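PDB 5HXW: L-amino acid deaminase from Proteus vulgaris, which probably catalyses the oxidative deamination of L-amino acids, using the flavin-adenine dinucleotide it binds as cofactor. Local coordinates for residues V299-V304 against H327-E332; V305-T310 against I335-Q340. All coordinates share one frame; numbering follows the deposited sequence.

Contact 1 of 2, residues V299-V304 against H327-E332; sequences VIVAPV and HISLNE. With 16A (cetyl-trimethyl-ammonium), chain I; 16A (cetyl-trimethyl-ammonium), chain J.
The imidazole of His-327 meets Val-299 through ND1, which lies 3.4 Å from CG1 of Val-299; the methyl comes in obliquely. The second flat group, the amide of Asn-331, rests against Pro-303, whose CB is 3.8 Å from ND2 of Asn-331. Between these two ends run the paired parallel strands of a beta-alpha-beta unit, 293-303 and 326-329, linked through the short helix 308-311. Their ladder has the alternating parallel pattern: Ala-302 gives its N-H to O of His-327 (2.8 Å) and takes N-H of Ser-329 at its own O (3.1 Å), so it straddles Ile-328. His-327 N bonds to O of Ile-300 and Val-304 N to O of Ser-329, completing the four-bond ladder. On the sheet face of Val-301, Pro-303 and His-327, CG1 of Val-301, placed anti to the backbone N (chi1 167°), packs against CB of Ser-329 at 3.6 Å. Ala-302 and Ile-328 face the other way, onto a cetyl-trimethyl-ammonium chain that Ile-300 also touches; CB of Ala-302 lies 3.9 Å from C6 of this detergent. Past the ladder, CG2 of Val-304 packs on CG2 of Ile-328. Asn-331 is the N-cap of helix 332-339, its OD1 accepting a hydrogen bond from N of Gln-333. A water spans the strand ends, accepting from N of Asn-331 (2.7 Å) and lying 2.9 Å from O of Val-304.

Contact 2 of 2, residues V305-T310 against I335-Q340; sequences VKESFT and INSFMQ. With 16A (cetyl-trimethyl-ammonium), chain H; 16A (cetyl-trimethyl-ammonium), chain I.
Ser-337 and Lys-306 carry this contact, in which a type I beta turn, Val-305 to Ser-308, at the exit of strand 293-303 docks against the C-terminal part of helix 332-339. Two hydrogen bonds cross it, and both join the same pair of residues. The backbone N-H of Lys-306 points almost straight at OG of Ser-337 (3.0 Å, 168° at the hydrogen), and the ammonium NZ of Lys-306 returns to O of Ser-337 at 2.9 Å, tilted from the carbonyl plane. CG of Lys-306 sits between its backbone N and carbonyl carbon (chi1 74°), and the chain then runs extended alongside Ser-337, which brings the ammonium to that carbonyl. O of Gln-340 is also near NZ of Lys-306, but the angle is too poor for a bond. The ammonium beside O of Ser-337, close to the C-terminal side of the helix, would probably be favoured by the helix dipole. Within the turn, Ser-308 N bonds to O of Val-305, and OG of Ser-308 accepts the N-H of Val-305 at 2.9 Å. OE2 of Glu-307 forms a salt bridge with Arg-244.

Van der Waals packing has two patches. CB of Lys-306 lies over one face of the Phe-338 ring in a CH-pi contact, 4.1 Å from the centroid and 19° off the normal, while CB of Val-305 packs on OG of Ser-337 at 3.5 Å. Val-305 also leans on Leu-257 and Pro-258 of strand 257-266.

The helix and the loop residue Gln-340 also meet detergent. Ile-335 touches two cetyl-trimethyl-ammonium chains through CD1, and CB of Met-339 lies 3.8 Å from C12 of one of them.

Overall arrangement
The two contacts follow one another along both chain segments: 299-304 runs directly into 305-310, and 327-332 leads into helix 332-339, which holds 335-339. Contact 1 is thus the sheet part and contact 2 the turn-on-helix part of one partly buried layer, their centres about 13 Å apart. They meet where CG1 of Val-304 packs on CE2 of Phe-309 at 4.1 Å. One cetyl-trimethyl-ammonium molecule touches both, through Leu-330 to Glu-332 and through Ile-335. Contact 1 lies nearer the cofactor: the side chain of Ile-300 is about 6 Å from the bound flavin-adenine dinucleotide, that of Gln-340 in contact 2 about 11 Å.

Contact 1 of 2, residues V299-V304 against H327-E332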
# COMPACT_ATOMS: atom_id res chain seq x y z
N VAL A 299 10.55 10.89 6.91
CA VAL A 299 9.87 12.09 6.40
C VAL A 299 8.91 11.80 5.23
O VAL A 299 9.32 11.30 4.18
CB VAL A 299 10.90 13.19 6.03
CG1 VAL A 299 10.22 14.41 5.41
CG2 VAL A 299 11.70 13.62 7.26
N ILE A 300 7.64 12.13 5.46
CA ILE A 300 6.59 12.09 4.43
C ILE A 300 6.36 13.52 3.91
O ILE A 300 6.15 14.45 4.68
CB ILE A 300 5.25 11.51 4.98
CG1 ILE A 300 5.46 10.15 5.68
CG2 ILE A 300 4.18 11.44 3.89
CD1 ILE A 300 5.83 8.97 4.79
N VAL A 301 6.43 13.67 2.59
CA VAL A 301 6.24 14.96 1.93
C VAL A 301 4.82 15.04 1.36
O VAL A 301 4.46 14.24 0.50
CB VAL A 301 7.32 15.22 0.84
CG1 VAL A 301 6.95 16.40 -0.05
CG2 VAL A 301 8.68 15.46 1.48
N ALA A 302 4.03 15.99 1.85
CA ALA A 302 2.70 16.26 1.30
C ALA A 302 2.73 17.49 0.39
O ALA A 302 2.85 18.62 0.89
CB ALA A 302 1.66 16.40 2.40
N PRO A 303 2.64 17.28 -0.95
CA PRO A 303 2.61 18.43 -1.86
C PRO A 303 1.27 19.16 -1.82
O PRO A 303 0.23 18.53 -1.61
CB PRO A 303 2.84 17.80 -3.24
CG PRO A 303 2.36 16.39 -3.10
CD PRO A 303 2.56 16.00 -1.67
N VAL A 304 1.31 20.47 -2.01
CA VAL A 304 0.11 21.30 -2.09
C VAL A 304 -0.58 21.04 -3.43
O VAL A 304 0.04 21.20 -4.48
CB VAL A 304 0.44 22.81 -1.93
CG1 VAL A 304 -0.82 23.66 -2.00
CG2 VAL A 304 1.16 23.06 -0.61
N HIS A 327 5.99 17.06 5.99
CA HIS A 327 6.36 18.39 5.49
C HIS A 327 5.43 18.82 4.37
O HIS A 327 5.18 18.07 3.42
CB HIS A 327 7.81 18.42 5.00
CG HIS A 327 8.83 18.52 6.09
ND1 HIS A 327 9.93 17.70 6.16
CD2 HIS A 327 8.90 19.34 7.17
CE1 HIS A 327 10.65 18.01 7.22
NE2 HIS A 327 10.05 19.00 7.86
N ILE A 328 4.91 20.04 4.50
CA ILE A 328 4.13 20.70 3.45
C ILE A 328 5.13 21.22 2.41
O ILE A 328 6.10 21.90 2.76
CB ILE A 328 3.24 21.85 4.01
CG1 ILE A 328 2.27 21.34 5.10
CG2 ILE A 328 2.52 22.62 2.91
CD1 ILE A 328 1.30 20.24 4.70
N SER A 329 4.88 20.89 1.15
CA SER A 329 5.78 21.24 0.06
C SER A 329 5.05 21.87 -1.11
O SER A 329 3.96 21.43 -1.48
CB SER A 329 6.55 20.00 -0.40
OG SER A 329 7.43 20.30 -1.46
N LEU A 330 5.66 22.91 -1.68
CA LEU A 330 5.15 23.53 -2.90
C LEU A 330 6.04 23.14 -4.08
O LEU A 330 7.23 23.45 -4.10
CB LEU A 330 5.06 25.05 -2.76
CG LEU A 330 4.46 25.82 -3.95
CD1 LEU A 330 2.95 25.70 -4.00
CD2 LEU A 330 4.88 27.28 -3.92
N ASN A 331 5.44 22.46 -5.05
CA ASN A 331 6.13 22.04 -6.27
C ASN A 331 5.19 22.00 -7.48
O ASN A 331 4.14 22.65 -7.48
CB ASN A 331 6.84 20.70 -6.05
CG ASN A 331 5.89 19.58 -5.67
OD1 ASN A 331 4.85 19.39 -6.30
ND2 ASN A 331 6.25 18.82 -4.65
N GLU A 332 5.56 21.22 -8.49
CA GLU A 332 4.83 21.14 -9.76
C GLU A 332 3.47 20.43 -9.67
O GLU A 332 2.67 20.51 -10.60
CB GLU A 332 5.71 20.52 -10.87
CG GLU A 332 6.18 19.09 -10.64
CD GLU A 332 7.47 18.99 -9.83
OE1 GLU A 332 8.40 19.80 -10.06
OE2 GLU A 332 7.55 18.08 -8.97
C1 16A I . -0.54 33.40 -0.81
C2 16A I . -1.88 33.19 -1.47
C3 16A I . -1.79 33.26 -2.99
C4 16A I . -3.11 32.85 -3.62
C5 16A I . -2.89 32.13 -4.95
C6 16A I . -3.35 30.67 -4.88
C7 16A I . -3.45 30.04 -6.28
C8 16A I . -2.11 29.50 -6.78
C9 16A I . -1.56 30.37 -7.92
C10 16A I . -0.43 29.67 -8.67
C11 16A I . 0.93 29.91 -8.01
C12 16A I . 2.04 29.21 -8.78
C13 16A I . 2.78 28.20 -7.91
C14 16A I . 3.82 27.45 -8.75
C15 16A I . 4.51 26.35 -7.95
C16 16A I . 5.22 25.35 -8.89
N1 16A I . 6.71 25.26 -8.79
C17 16A I . 7.33 26.41 -9.43
C18 16A I . 7.20 25.17 -7.40
C19 16A I . 7.20 24.08 -9.52
C1 16A J . -2.94 22.07 5.56
C2 16A J . -2.80 20.95 4.56
C3 16A J . -2.52 19.62 5.27
C4 16A J . -2.20 18.53 4.25
C5 16A J . -1.41 17.40 4.90
C6 16A J . -1.74 16.07 4.25
C7 16A J . -1.14 14.91 5.03
C8 16A J . -0.80 13.75 4.09
C9 16A J . -1.01 12.42 4.79
C10 16A J . 0.32 11.69 4.99
C11 16A J . 0.36 10.96 6.33
C12 16A J . 0.17 9.46 6.15
C13 16A J . 1.38 8.68 6.65
C14 16A J . 1.34 7.24 6.15
C15 16A J . 2.72 6.77 5.72
C16 16A J . 2.89 5.26 5.99
N1 16A J . 3.79 4.51 5.08
C17 16A J . 3.90 3.14 5.59
C18 16A J . 3.26 4.41 3.71
C19 16A J . 5.16 5.07 5.04
O HOH W 1 2.98 21.35 -4.67

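Contact 2 of 2, residues V305-T310 against I335-Q340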
# COMPACT_ATOMS: atom_id res chain seq x y z
N VAL A 305 -1.83 20.59 -3.37
CA VAL A 305 -2.70 20.45 -4.55
C VAL A 305 -3.92 21.37 -4.42
O VAL A 305 -4.06 22.07 -3.41
CB VAL A 305 -3.11 18.98 -4.82
CG1 VAL A 305 -1.92 18.17 -5.33
CG2 VAL A 305 -3.73 18.32 -3.58
N LYS A 306 -4.80 21.36 -5.43
CA LYS A 306 -6.02 22.19 -5.41
C LYS A 306 -6.96 21.75 -4.28
O LYS A 306 -7.64 22.58 -3.67
CB LYS A 306 -6.72 22.20 -6.78
CG LYS A 306 -7.47 20.92 -7.16
CD LYS A 306 -7.96 20.94 -8.60
CE LYS A 306 -8.46 19.56 -8.99
NZ LYS A 306 -8.54 19.36 -10.46
N GLU A 307 -6.96 20.44 -4.00
CA GLU A 307 -7.78 19.83 -2.96
C GLU A 307 -7.38 20.25 -1.55
O GLU A 307 -8.21 20.17 -0.63
CB GLU A 307 -7.72 18.30 -3.08
CG GLU A 307 -8.54 17.72 -4.22
CD GLU A 307 -7.80 17.63 -5.55
OE1 GLU A 307 -6.59 17.95 -5.63
OE2 GLU A 307 -8.44 17.21 -6.54
N SER A 308 -6.13 20.69 -1.38
CA SER A 308 -5.61 21.17 -0.09
C SER A 308 -6.42 22.34 0.45
O SER A 308 -6.62 22.45 1.65
CB SER A 308 -4.15 21.58 -0.21
OG SER A 308 -3.40 20.63 -0.94
N PHE A 309 -6.86 23.22 -0.45
CA PHE A 309 -7.62 24.40 -0.09
C PHE A 309 -9.08 24.09 0.29
O PHE A 309 -9.71 24.89 0.98
CB PHE A 309 -7.57 25.44 -1.22
CG PHE A 309 -6.18 25.90 -1.56
CD1 PHE A 309 -5.56 26.91 -0.82
CD2 PHE A 309 -5.49 25.34 -2.63
CE1 PHE A 309 -4.27 27.34 -1.14
CE2 PHE A 309 -4.20 25.76 -2.96
CZ PHE A 309 -3.59 26.77 -2.21
N THR A 310 -9.58 22.94 -0.16
CA THR A 310 -10.97 22.53 0.06
C THR A 310 -11.15 21.77 1.38
O THR A 310 -11.98 22.16 2.21
CB THR A 310 -11.52 21.70 -1.12
OG1 THR A 310 -11.30 22.41 -2.35
CG2 THR A 310 -13.02 21.42 -0.97
N ILE A 335 0.44 22.91 -9.95
CA ILE A 335 0.19 23.27 -11.34
C ILE A 335 -0.49 22.12 -12.10
O ILE A 335 -1.46 22.35 -12.82
CB ILE A 335 1.49 23.76 -12.05
CG1 ILE A 335 2.12 24.96 -11.31
CG2 ILE A 335 1.23 24.08 -13.51
CD1 ILE A 335 1.31 26.24 -11.25
N ASN A 336 0.00 20.89 -11.90
CA ASN A 336 -0.63 19.68 -12.45
C ASN A 336 -2.07 19.50 -11.97
O ASN A 336 -2.94 19.12 -12.75
CB ASN A 336 0.19 18.42 -12.13
CG ASN A 336 1.56 18.41 -12.80
OD1 ASN A 336 1.81 19.10 -13.79
ND2 ASN A 336 2.46 17.59 -12.27
N SER A 337 -2.29 19.78 -10.68
CA SER A 337 -3.61 19.68 -10.05
C SER A 337 -4.64 20.60 -10.69
O SER A 337 -5.77 20.17 -10.96
CB SER A 337 -3.51 19.98 -8.55
OG SER A 337 -4.67 19.57 -7.87
N PHE A 338 -4.25 21.84 -10.95
CA PHE A 338 -5.13 22.83 -11.58
C PHE A 338 -5.42 22.53 -13.05
O PHE A 338 -6.46 22.94 -13.57
CB PHE A 338 -4.61 24.26 -11.40
CG PHE A 338 -4.94 24.87 -10.07
CD1 PHE A 338 -6.27 25.13 -9.71
CD2 PHE A 338 -3.93 25.21 -9.18
CE1 PHE A 338 -6.57 25.70 -8.48
CE2 PHE A 338 -4.23 25.78 -7.94
CZ PHE A 338 -5.55 26.03 -7.60
N MET A 339 -4.52 21.81 -13.71
CA MET A 339 -4.71 21.47 -15.12
C MET A 339 -5.18 20.02 -15.38
O MET A 339 -5.30 19.60 -16.53
CB MET A 339 -3.50 21.88 -15.96
CG MET A 339 -2.26 21.01 -15.88
SD MET A 339 -0.81 21.84 -16.58
CE MET A 339 -1.47 22.64 -18.04
N GLN A 340 -5.43 19.28 -14.30
CA GLN A 340 -6.22 18.06 -14.36
C GLN A 340 -7.69 18.46 -14.36
O GLN A 340 -8.13 19.20 -13.47
CB GLN A 340 -5.93 17.15 -13.16
CG GLN A 340 -4.69 16.27 -13.33
CD GLN A 340 -4.26 15.59 -12.03
OE1 GLN A 340 -5.06 15.41 -11.11
NE2 GLN A 340 -3.00 15.21 -11.97
C1 16A H . 1.81 36.41 -11.39
C2 16A H . 1.55 34.97 -11.02
C3 16A H . 0.83 34.24 -12.15
C4 16A H . 0.85 32.73 -11.94
C5 16A H . -0.23 32.06 -12.77
C6 16A H . 0.23 30.71 -13.31
C7 16A H . -0.88 29.68 -13.21
C8 16A H . -0.81 28.66 -14.34
C9 16A H . -1.39 27.33 -13.89
C10 16A H . -2.15 26.65 -15.02
C11 16A H . -3.66 26.78 -14.83
C12 16A H . -4.37 25.51 -15.27
C13 16A H . -5.05 25.68 -16.62
C14 16A H . -6.56 25.55 -16.48
C15 16A H . -7.14 24.54 -17.46
C16 16A H . -7.69 23.31 -16.73
N1 16A H . -9.17 23.15 -16.65
C17 16A H . -9.85 24.25 -15.92
C18 16A H . -9.79 23.01 -17.99
C19 16A H . -9.44 21.92 -15.91
C1 16A I . -0.54 33.40 -0.81
C2 16A I . -1.88 33.19 -1.47
C3 16A I . -1.79 33.26 -2.99
C4 16A I . -3.11 32.85 -3.62
C5 16A I . -2.89 32.13 -4.95
C6 16A I . -3.35 30.67 -4.88
C7 16A I . -3.45 30.04 -6.28
C8 16A I . -2.11 29.50 -6.78
C9 16A I . -1.56 30.37 -7.92
C10 16A I . -0.43 29.67 -8.67
C11 16A I . 0.93 29.91 -8.01
C12 16A I . 2.04 29.21 -8.78
C13 16A I . 2.78 28.20 -7.91
C14 16A I . 3.82 27.45 -8.75
C15 16A I . 4.51 26.35 -7.95
C16 16A I . 5.22 25.35 -8.89
N1 16A I . 6.71 25.26 -8.79
C17 16A I . 7.33 26.41 -9.43
C18 16A I . 7.20 25.17 -7.40
C19 16A I . 7.20 24.08 -9.52